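Local coordinates for protein fatty Acyl-Adenylate Ligase (Escherichia coli, PDB 3PBK) that is a fatty acyl-adenylate ligase, a member of the AMP-binding enzyme family of the ANL clan, at residues 278-283 and 313-318; 301-306 and 329-334; 222-227 and 274-279. All blocks are in the same frame, centred on the assembly; numbering follows the deposited sequence.

In the fold
All three contacts surround one part of the nine-stranded mixed sheet, where strands 272-275, 302-305 and 332-337 run parallel and side by side. Interaction 2 pairs the last two of these strands. Interaction 1 lays helices 277-285 and 312-322 against each other over the same strands, the centres of interactions 1 and 2 about 12 Å apart. Interaction 3 shares F278 and G279 with interaction 1 and is centred about 13 Å from each of the others; A275 N lies 3.2 Å from G304 O, a probable hydrogen bond to interaction 2. The bound 5'-O-[(S)-(dodecanoyloxy)(hydroxy)phosphoryl]adenosine touches G306, and its nearest approach to the V274 side chain is about 4 Å.

Interaction 1 of 3, residues 278-283 and 313-318; sequences FGYELC and EQLHQF
Y280 and F318 carry this contact, with the edge of the tyrosine ring turned into the face of the phenylalanine. Starting at the backbone of Y280, its CB already touches both partners, 3.9 Å from L315 CD2 and slightly farther from F318 CD2. CG stays against the same leucine methyl, which approaches the ring obliquely. At CD1 the side chain reaches F318: this atom sits 3.8 Å above the phenylalanine plane, over its centre, and the two planes stand at 89°, a clear T-shaped stack. The far end of the tyrosine runs on toward strand 302-305, where OH is hydrogen-bonded to G304 O, which ties the tip of the side chain to the strand.

F318 has its CG anti to the backbone N (chi1 172°), which carries the ring across toward helix 277-285. Near the plane of this ring, at its edge, lies C283 CB, 4.0 Å from F318 CE2. One turn away, Q314 stretches out until NE2 lies 3.7 Å from E281 CB; the amide rests on the methylenes of the glutamate. The E281 carboxylate bends off in another direction, with OE1 in a salt bridge to R285, so the polar ends of this pair do not bond each other.

The helix axes approach to 9.2 Å at an angle of 43°, and the side chains of Y280, C283, L315 and F318 meet through apolar and aromatic atoms. F332 of strand 332-337 closes the interface on the sheet side, meeting Y280, L315 and F318, while W261 is a further edge-to-face partner of Y280. This is helix-helix packing on one face of an alpha/beta sheet, the layered core of the AMP-binding enzyme fold.

Interaction 2 of 3, residues 301-306 and 329-334; sequences RVAGIG and NKTFMP
A303 and I305 alternate with T331 and M333 in a regular parallel pairing, and this backbone seam is the tight part of the contact. T331 O receives A303 N at 2.8 Å, A303 O takes M333 N at 2.8 Å, and M333 O receives I305 N at 3.0 Å. CA-H...O contacts fill in between, as from F332 CA to A303 O.

The side chains of A303, I305, F332 and P334 share one face of the sheet. There I305 CD1 meets the F332 ring obliquely around CD1 and reaches on to P334 CD, 4.3 Å away. On the other face V302 CG1 lies against M333 CB at 4.1 Å, M333 being selenomethionine.

The solvent side lies just before the strands, where R301 and T331 are partly exposed. T331 sets CB and CG2 against R301 O, while its OG1 is hydrogen-bonded to D328 O. The R301 side chain leaves the seam for a salt bridge to D218 and a hydrogen bond to K213 O. Strand 302-305, helix 312-322 and strand 332-337 form a beta-alpha-beta unit, whose two parallel strands are joined here.

Interaction 3 of 3, residues 222-227 and 274-279; sequences SWLPFY and VAPPFG
Beside the bound ligand, whose nearest approach to the V274 side chain is about 4 Å, W223 and L224 from the loop after strand 220-222 pack on A275 and P276. W223 makes its contacts through CZ2 and CH2 of the six-membered ring, all of them oblique. CZ2 is 3.7 Å from A275 CB, and CH2 lies 3.8 Å from P276 CD, the indole and the proline pointing at each other. The same corner extends to the start of helix 277-285: W223 CZ2 lies 3.9 Å from G279 CA, and CH2 reaches CE1 of F278. With chi1 at 54°, CG of W223 sits between the backbone N and carbonyl carbon, and this folds the indole across toward the strand.

L224 lies over one face of that indole, its CD2 offset toward the rim, and runs alongside P276, the other way, with CD2 3.9 Å from P276 CD. Its other methyl, CD1, packs against V274 O. The loop is turned by S222, whose OG accepts from L224 N at 3.0 Å, an ST turn. F254 stacks on W223 and W261 meets it edge-to-face, so the indole is embedded among aromatic rings. No hydrogen bond crosses the contact: it is apolar packing between the loop after strand 220-222 and the junction of strand 272-275 with helix 277-285, at the C-terminal ends of neighbouring parallel strands.

Interaction 1 of 3, residues 278-283 and 313-318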
loop_
_atom_site.group_PDB
_atom_site.type_symbol
_atom_site.label_atom_id
_atom_site.label_comp_id
_atom_site.label_asym_id
_atom_site.label_seq_id
_atom_site.Cartn_x
_atom_site.Cartn_y
_atom_site.Cartn_z
ATOM N N PHE A 278 -8.909 -5.825 -3.258
ATOM C CA PHE A 278 -9.042 -6.437 -4.580
ATOM C C PHE A 278 -8.243 -7.726 -4.733
ATOM O O PHE A 278 -8.606 -8.579 -5.534
ATOM C CB PHE A 278 -8.667 -5.454 -5.702
ATOM C CG PHE A 278 -7.190 -5.214 -5.832
ATOM C CD1 PHE A 278 -6.392 -6.102 -6.542
ATOM C CD2 PHE A 278 -6.600 -4.097 -5.244
ATOM C CE1 PHE A 278 -5.026 -5.891 -6.661
ATOM C CE2 PHE A 278 -5.234 -3.871 -5.359
ATOM C CZ PHE A 278 -4.441 -4.773 -6.068
ATOM N N GLY A 279 -7.155 -7.871 -3.989
ATOM C CA GLY A 279 -6.391 -9.100 -4.061
ATOM C C GLY A 279 -7.260 -10.289 -3.708
ATOM O O GLY A 279 -7.129 -11.370 -4.274
ATOM N N TYR A 280 -8.159 -10.076 -2.756
ATOM C CA TYR A 280 -9.060 -11.127 -2.296
ATOM C C TYR A 280 -10.184 -11.330 -3.291
ATOM O O TYR A 280 -10.555 -12.457 -3.609
ATOM C CB TYR A 280 -9.631 -10.793 -0.909
ATOM C CG TYR A 280 -8.649 -11.007 0.231
ATOM C CD1 TYR A 280 -8.451 -12.268 0.787
ATOM C CD2 TYR A 280 -7.909 -9.944 0.753
ATOM C CE1 TYR A 280 -7.544 -12.464 1.835
ATOM C CE2 TYR A 280 -6.994 -10.134 1.803
ATOM C CZ TYR A 280 -6.822 -11.394 2.334
ATOM O OH TYR A 280 -5.930 -11.581 3.364
ATOM N N GLU A 281 -10.724 -10.227 -3.783
ATOM C CA GLU A 281 -11.824 -10.286 -4.728
ATOM C C GLU A 281 -11.396 -10.939 -6.036
ATOM O O GLU A 281 -12.089 -11.812 -6.550
ATOM C CB GLU A 281 -12.376 -8.887 -4.972
ATOM C CG GLU A 281 -13.679 -8.867 -5.725
ATOM C CD GLU A 281 -13.464 -8.757 -7.215
ATOM O OE1 GLU A 281 -12.301 -8.525 -7.630
ATOM O OE2 GLU A 281 -14.457 -8.897 -7.965
ATOM N N LEU A 282 -10.250 -10.520 -6.566
ATOM C CA LEU A 282 -9.690 -11.116 -7.769
ATOM C C LEU A 282 -9.770 -12.632 -7.673
ATOM O O LEU A 282 -10.277 -13.288 -8.572
ATOM C CB LEU A 282 -8.231 -10.698 -7.938
ATOM C CG LEU A 282 -7.720 -10.124 -9.266
ATOM C CD1 LEU A 282 -6.305 -10.600 -9.497
ATOM C CD2 LEU A 282 -8.573 -10.517 -10.440
ATOM N N CYS A 283 -9.277 -13.186 -6.570
ATOM C CA CYS A 283 -9.267 -14.636 -6.356
ATOM C C CYS A 283 -10.616 -15.327 -6.501
ATOM O O CYS A 283 -10.784 -16.227 -7.323
ATOM C CB CYS A 283 -8.703 -14.966 -4.978
ATOM S SG CYS A 283 -6.917 -14.989 -4.927
ATOM N N GLU A 313 -18.677 -7.112 2.570
ATOM C CA GLU A 313 -19.434 -7.928 1.640
ATOM C C GLU A 313 -18.550 -8.846 0.822
ATOM O O GLU A 313 -18.830 -10.038 0.693
ATOM C CB GLU A 313 -20.212 -7.024 0.703
ATOM C CG GLU A 313 -21.092 -7.758 -0.259
ATOM C CD GLU A 313 -21.972 -6.807 -1.033
ATOM O OE1 GLU A 313 -22.042 -5.615 -0.637
ATOM O OE2 GLU A 313 -22.588 -7.251 -2.035
ATOM N N GLN A 314 -17.484 -8.287 0.257
ATOM C CA GLN A 314 -16.573 -9.079 -0.560
ATOM C C GLN A 314 -15.909 -10.148 0.281
ATOM O O GLN A 314 -15.943 -11.331 -0.052
ATOM C CB GLN A 314 -15.502 -8.201 -1.198
ATOM C CG GLN A 314 -15.882 -7.628 -2.528
ATOM C CD GLN A 314 -15.037 -6.429 -2.893
ATOM O OE1 GLN A 314 -15.540 -5.454 -3.455
ATOM N NE2 GLN A 314 -13.748 -6.487 -2.567
ATOM N N LEU A 315 -15.297 -9.721 1.379
ATOM C CA LEU A 315 -14.561 -10.647 2.221
ATOM C C LEU A 315 -15.448 -11.827 2.605
ATOM O O LEU A 315 -14.986 -12.968 2.662
ATOM C CB LEU A 315 -13.966 -9.926 3.433
ATOM C CG LEU A 315 -12.864 -8.972 2.965
ATOM C CD1 LEU A 315 -12.291 -8.199 4.120
ATOM C CD2 LEU A 315 -11.761 -9.721 2.235
ATOM N N HIS A 316 -16.730 -11.558 2.827
ATOM C CA HIS A 316 -17.667 -12.637 3.067
ATOM C C HIS A 316 -17.738 -13.522 1.825
ATOM O O HIS A 316 -17.638 -14.742 1.914
ATOM C CB HIS A 316 -19.050 -12.112 3.476
ATOM C CG HIS A 316 -20.103 -13.177 3.512
ATOM N ND1 HIS A 316 -21.402 -12.958 3.107
ATOM C CD2 HIS A 316 -20.033 -14.484 3.861
ATOM C CE1 HIS A 316 -22.090 -14.081 3.216
ATOM N NE2 HIS A 316 -21.283 -15.023 3.669
ATOM N N GLN A 317 -17.887 -12.916 0.659
ATOM C CA GLN A 317 -17.898 -13.719 -0.551
ATOM C C GLN A 317 -16.662 -14.611 -0.599
ATOM O O GLN A 317 -16.773 -15.812 -0.818
ATOM C CB GLN A 317 -17.974 -12.853 -1.810
ATOM C CG GLN A 317 -19.378 -12.363 -2.185
ATOM C CD GLN A 317 -19.373 -11.440 -3.414
ATOM O OE1 GLN A 317 -19.388 -10.203 -3.286
ATOM N NE2 GLN A 317 -19.337 -12.041 -4.607
ATOM N N PHE A 318 -15.486 -14.032 -0.386
ATOM C CA PHE A 318 -14.260 -14.810 -0.476
ATOM C C PHE A 318 -14.269 -15.983 0.511
ATOM O O PHE A 318 -13.906 -17.104 0.154
ATOM C CB PHE A 318 -13.040 -13.915 -0.270
ATOM C CG PHE A 318 -11.731 -14.663 -0.162
ATOM C CD1 PHE A 318 -11.349 -15.263 1.033
ATOM C CD2 PHE A 318 -10.865 -14.733 -1.238
ATOM C CE1 PHE A 318 -10.146 -15.935 1.138
ATOM C CE2 PHE A 318 -9.656 -15.409 -1.135
ATOM C CZ PHE A 318 -9.296 -16.007 0.049
#

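Interaction 2 of 3, residues 301-306 and 329-334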
loop_
_atom_site.group_PDB
_atom_site.type_symbol
_atom_site.label_atom_id
_atom_site.label_comp_id
_atom_site.label_asym_id
_atom_site.label_seq_id
_atom_site.Cartn_x
_atom_site.Cartn_y
_atom_site.Cartn_z
ATOM N N ARG A 301 -3.048 -18.626 9.026
ATOM C CA ARG A 301 -3.405 -18.163 10.367
ATOM C C ARG A 301 -3.913 -16.719 10.396
ATOM O O ARG A 301 -4.842 -16.383 11.135
ATOM C CB ARG A 301 -2.190 -18.304 11.278
ATOM C CG ARG A 301 -2.464 -18.054 12.735
ATOM C CD ARG A 301 -1.198 -18.238 13.546
ATOM N NE ARG A 301 -0.360 -17.046 13.561
ATOM C CZ ARG A 301 -0.678 -15.931 14.205
ATOM N NH1 ARG A 301 -1.826 -15.848 14.861
ATOM N NH2 ARG A 301 0.146 -14.896 14.187
ATOM N N VAL A 302 -3.288 -15.864 9.594
ATOM C CA VAL A 302 -3.675 -14.465 9.522
ATOM C C VAL A 302 -3.754 -13.982 8.074
ATOM O O VAL A 302 -2.737 -13.886 7.380
ATOM C CB VAL A 302 -2.706 -13.574 10.332
ATOM C CG1 VAL A 302 -3.118 -12.102 10.250
ATOM C CG2 VAL A 302 -2.651 -14.039 11.773
ATOM N N ALA A 303 -4.977 -13.702 7.626
ATOM C CA ALA A 303 -5.221 -13.090 6.319
ATOM C C ALA A 303 -5.612 -11.618 6.491
ATOM O O ALA A 303 -6.735 -11.300 6.883
ATOM C CB ALA A 303 -6.301 -13.854 5.565
ATOM N N GLY A 304 -4.671 -10.724 6.205
ATOM C CA GLY A 304 -4.870 -9.308 6.438
ATOM C C GLY A 304 -5.421 -8.552 5.247
ATOM O O GLY A 304 -5.169 -8.911 4.096
ATOM N N ILE A 305 -6.188 -7.502 5.527
ATOM C CA ILE A 305 -6.723 -6.647 4.483
ATOM C C ILE A 305 -6.562 -5.204 4.892
ATOM O O ILE A 305 -6.874 -4.842 6.021
ATOM C CB ILE A 305 -8.218 -6.878 4.251
ATOM C CG1 ILE A 305 -8.554 -8.367 4.275
ATOM C CG2 ILE A 305 -8.653 -6.237 2.955
ATOM C CD1 ILE A 305 -9.128 -8.844 5.603
ATOM N N GLY A 306 -6.085 -4.379 3.970
ATOM C CA GLY A 306 -5.960 -2.956 4.208
ATOM C C GLY A 306 -5.521 -2.300 2.919
ATOM O O GLY A 306 -5.489 -2.968 1.889
ATOM N N ASN A 329 -12.684 -18.025 8.206
ATOM C CA ASN A 329 -12.917 -16.598 8.079
ATOM C C ASN A 329 -12.503 -15.806 9.313
ATOM O O ASN A 329 -12.428 -14.583 9.262
ATOM C CB ASN A 329 -14.374 -16.310 7.725
ATOM C CG ASN A 329 -15.312 -16.445 8.913
ATOM O OD1 ASN A 329 -15.165 -15.756 9.929
ATOM N ND2 ASN A 329 -16.303 -17.318 8.777
ATOM N N LYS A 330 -12.244 -16.496 10.421
ATOM C CA LYS A 330 -11.825 -15.818 11.643
ATOM C C LYS A 330 -10.392 -15.354 11.511
ATOM O O LYS A 330 -9.900 -14.587 12.350
ATOM C CB LYS A 330 -11.931 -16.738 12.860
ATOM C CG LYS A 330 -13.329 -16.888 13.428
ATOM C CD LYS A 330 -13.912 -15.551 13.850
ATOM C CE LYS A 330 -15.432 -15.652 14.002
ATOM N NZ LYS A 330 -16.079 -14.359 14.393
ATOM N N THR A 331 -9.721 -15.838 10.466
ATOM C CA THR A 331 -8.316 -15.507 10.217
ATOM C C THR A 331 -8.187 -14.143 9.562
ATOM O O THR A 331 -7.085 -13.627 9.424
ATOM C CB THR A 331 -7.605 -16.562 9.326
ATOM O OG1 THR A 331 -8.192 -16.570 8.021
ATOM C CG2 THR A 331 -7.716 -17.954 9.929
ATOM N N PHE A 332 -9.324 -13.577 9.159
ATOM C CA PHE A 332 -9.377 -12.234 8.583
ATOM C C PHE A 332 -8.949 -11.169 9.571
ATOM O O PHE A 332 -9.443 -11.103 10.701
ATOM C CB PHE A 332 -10.783 -11.894 8.087
ATOM C CG PHE A 332 -11.023 -12.259 6.653
ATOM C CD1 PHE A 332 -10.044 -12.034 5.694
ATOM C CD2 PHE A 332 -12.230 -12.818 6.257
ATOM C CE1 PHE A 332 -10.261 -12.369 4.366
ATOM C CE2 PHE A 332 -12.456 -13.155 4.936
ATOM C CZ PHE A 332 -11.472 -12.930 3.985
HETATM N N MSE A 333 -8.031 -10.319 9.136
HETATM C CA MSE A 333 -7.624 -9.205 9.961
HETATM C C MSE A 333 -7.577 -7.911 9.176
HETATM O O MSE A 333 -6.578 -7.594 8.537
HETATM C CB MSE A 333 -6.285 -9.477 10.638
HETATM C CG MSE A 333 -6.144 -8.707 11.947
HETATM SE SE MSE A 333 -4.406 -8.901 12.823
HETATM C CE MSE A 333 -3.328 -8.080 11.431
ATOM N N PRO A 334 -8.675 -7.162 9.209
ATOM C CA PRO A 334 -8.660 -5.829 8.626
ATOM C C PRO A 334 -7.688 -4.947 9.389
ATOM O O PRO A 334 -7.663 -4.988 10.616
ATOM C CB PRO A 334 -10.094 -5.348 8.838
ATOM C CG PRO A 334 -10.895 -6.589 8.923
ATOM C CD PRO A 334 -10.018 -7.557 9.647
#

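Interaction 3 of 3, residues 222-227 and 274-279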
loop_
_atom_site.group_PDB
_atom_site.type_symbol
_atom_site.label_atom_id
_atom_site.label_comp_id
_atom_site.label_asym_id
_atom_site.label_seq_id
_atom_site.Cartn_x
_atom_site.Cartn_y
_atom_site.Cartn_z
ATOM N N SER A 222 3.924 -13.168 0.276
ATOM C CA SER A 222 3.530 -11.900 -0.331
ATOM C C SER A 222 3.639 -11.924 -1.844
ATOM O O SER A 222 4.550 -12.533 -2.401
ATOM C CB SER A 222 4.372 -10.747 0.214
ATOM O OG SER A 222 4.290 -9.611 -0.629
ATOM N N TRP A 223 2.700 -11.266 -2.509
ATOM C CA TRP A 223 2.821 -11.036 -3.936
ATOM C C TRP A 223 2.928 -9.530 -4.191
ATOM O O TRP A 223 3.012 -9.090 -5.339
ATOM C CB TRP A 223 1.653 -11.666 -4.705
ATOM C CG TRP A 223 0.298 -11.242 -4.225
ATOM C CD1 TRP A 223 -0.537 -11.942 -3.409
ATOM C CD2 TRP A 223 -0.374 -10.012 -4.526
ATOM N NE1 TRP A 223 -1.686 -11.226 -3.177
ATOM C CE2 TRP A 223 -1.608 -10.037 -3.850
ATOM C CE3 TRP A 223 -0.049 -8.892 -5.294
ATOM C CZ2 TRP A 223 -2.520 -8.985 -3.928
ATOM C CZ3 TRP A 223 -0.952 -7.856 -5.367
ATOM C CH2 TRP A 223 -2.172 -7.905 -4.691
ATOM N N LEU A 224 2.951 -8.746 -3.112
ATOM C CA LEU A 224 2.996 -7.287 -3.200
ATOM C C LEU A 224 4.327 -6.767 -3.728
ATOM O O LEU A 224 5.373 -7.393 -3.533
ATOM C CB LEU A 224 2.735 -6.674 -1.832
ATOM C CG LEU A 224 1.492 -7.189 -1.125
ATOM C CD1 LEU A 224 1.565 -6.878 0.350
ATOM C CD2 LEU A 224 0.258 -6.585 -1.747
ATOM N N PRO A 225 4.298 -5.598 -4.387
ATOM C CA PRO A 225 5.504 -5.000 -4.973
ATOM C C PRO A 225 6.365 -4.379 -3.890
ATOM O O PRO A 225 5.815 -3.840 -2.931
ATOM C CB PRO A 225 4.948 -3.882 -5.860
ATOM C CG PRO A 225 3.445 -3.984 -5.790
ATOM C CD PRO A 225 3.116 -4.739 -4.556
ATOM N N PHE A 226 7.683 -4.433 -4.035
ATOM C CA PHE A 226 8.551 -3.778 -3.060
ATOM C C PHE A 226 8.478 -2.267 -3.201
ATOM O O PHE A 226 8.904 -1.535 -2.315
ATOM C CB PHE A 226 9.998 -4.273 -3.162
ATOM C CG PHE A 226 10.185 -5.702 -2.712
ATOM C CD1 PHE A 226 9.352 -6.259 -1.761
ATOM C CD2 PHE A 226 11.200 -6.481 -3.225
ATOM C CE1 PHE A 226 9.522 -7.559 -1.350
ATOM C CE2 PHE A 226 11.372 -7.778 -2.806
ATOM C CZ PHE A 226 10.533 -8.314 -1.874
ATOM N N TYR A 227 7.917 -1.800 -4.309
ATOM C CA TYR A 227 7.842 -0.367 -4.545
ATOM C C TYR A 227 6.644 0.272 -3.853
ATOM O O TYR A 227 6.626 1.483 -3.665
ATOM C CB TYR A 227 7.900 -0.010 -6.040
ATOM C CG TYR A 227 6.857 -0.669 -6.916
ATOM C CD1 TYR A 227 5.532 -0.269 -6.867
ATOM C CD2 TYR A 227 7.205 -1.674 -7.817
ATOM C CE1 TYR A 227 4.567 -0.870 -7.680
ATOM C CE2 TYR A 227 6.253 -2.281 -8.631
ATOM C CZ TYR A 227 4.932 -1.874 -8.561
ATOM O OH TYR A 227 3.960 -2.464 -9.354
ATOM N N VAL A 274 -0.886 -10.685 3.606
ATOM C CA VAL A 274 -1.764 -9.532 3.611
ATOM C C VAL A 274 -1.839 -8.985 2.203
ATOM O O VAL A 274 -0.839 -8.965 1.492
ATOM C CB VAL A 274 -1.272 -8.427 4.582
ATOM C CG1 VAL A 274 -2.261 -7.270 4.622
ATOM C CG2 VAL A 274 -1.060 -8.987 5.981
ATOM N N ALA A 275 -3.032 -8.556 1.805
ATOM C CA ALA A 275 -3.267 -8.011 0.479
ATOM C C ALA A 275 -4.318 -6.917 0.585
ATOM O O ALA A 275 -5.000 -6.813 1.600
ATOM C CB ALA A 275 -3.747 -9.112 -0.441
ATOM N N PRO A 276 -4.459 -6.099 -0.465
ATOM C CA PRO A 276 -5.550 -5.124 -0.557
ATOM C C PRO A 276 -6.882 -5.817 -0.844
ATOM O O PRO A 276 -6.891 -6.957 -1.304
ATOM C CB PRO A 276 -5.162 -4.278 -1.774
ATOM C CG PRO A 276 -3.792 -4.719 -2.175
ATOM C CD PRO A 276 -3.621 -6.096 -1.671
ATOM N N PRO A 277 -8.002 -5.129 -0.600
ATOM C CA PRO A 277 -9.333 -5.670 -0.858
ATOM C C PRO A 277 -9.436 -6.407 -2.185
ATOM O O PRO A 277 -9.999 -7.501 -2.223
ATOM C CB PRO A 277 -10.191 -4.419 -0.904
ATOM C CG PRO A 277 -9.553 -3.526 0.035
ATOM C CD PRO A 277 -8.073 -3.759 -0.082
ATOM N N PHE A 278 -8.909 -5.825 -3.258
ATOM C CA PHE A 278 -9.042 -6.437 -4.580
ATOM C C PHE A 278 -8.243 -7.726 -4.733
ATOM O O PHE A 278 -8.606 -8.579 -5.534
ATOM C CB PHE A 278 -8.667 -5.454 -5.702
ATOM C CG PHE A 278 -7.190 -5.214 -5.832
ATOM C CD1 PHE A 278 -6.392 -6.102 -6.542
ATOM C CD2 PHE A 278 -6.600 -4.097 -5.244
ATOM C CE1 PHE A 278 -5.026 -5.891 -6.661
ATOM C CE2 PHE A 278 -5.234 -3.871 -5.359
ATOM C CZ PHE A 278 -4.441 -4.773 -6.068
ATOM N N GLY A 279 -7.155 -7.871 -3.989
ATOM C CA GLY A 279 -6.391 -9.100 -4.061
ATOM C C GLY A 279 -7.260 -10.289 -3.708
ATOM O O GLY A 279 -7.129 -11.370 -4.274
#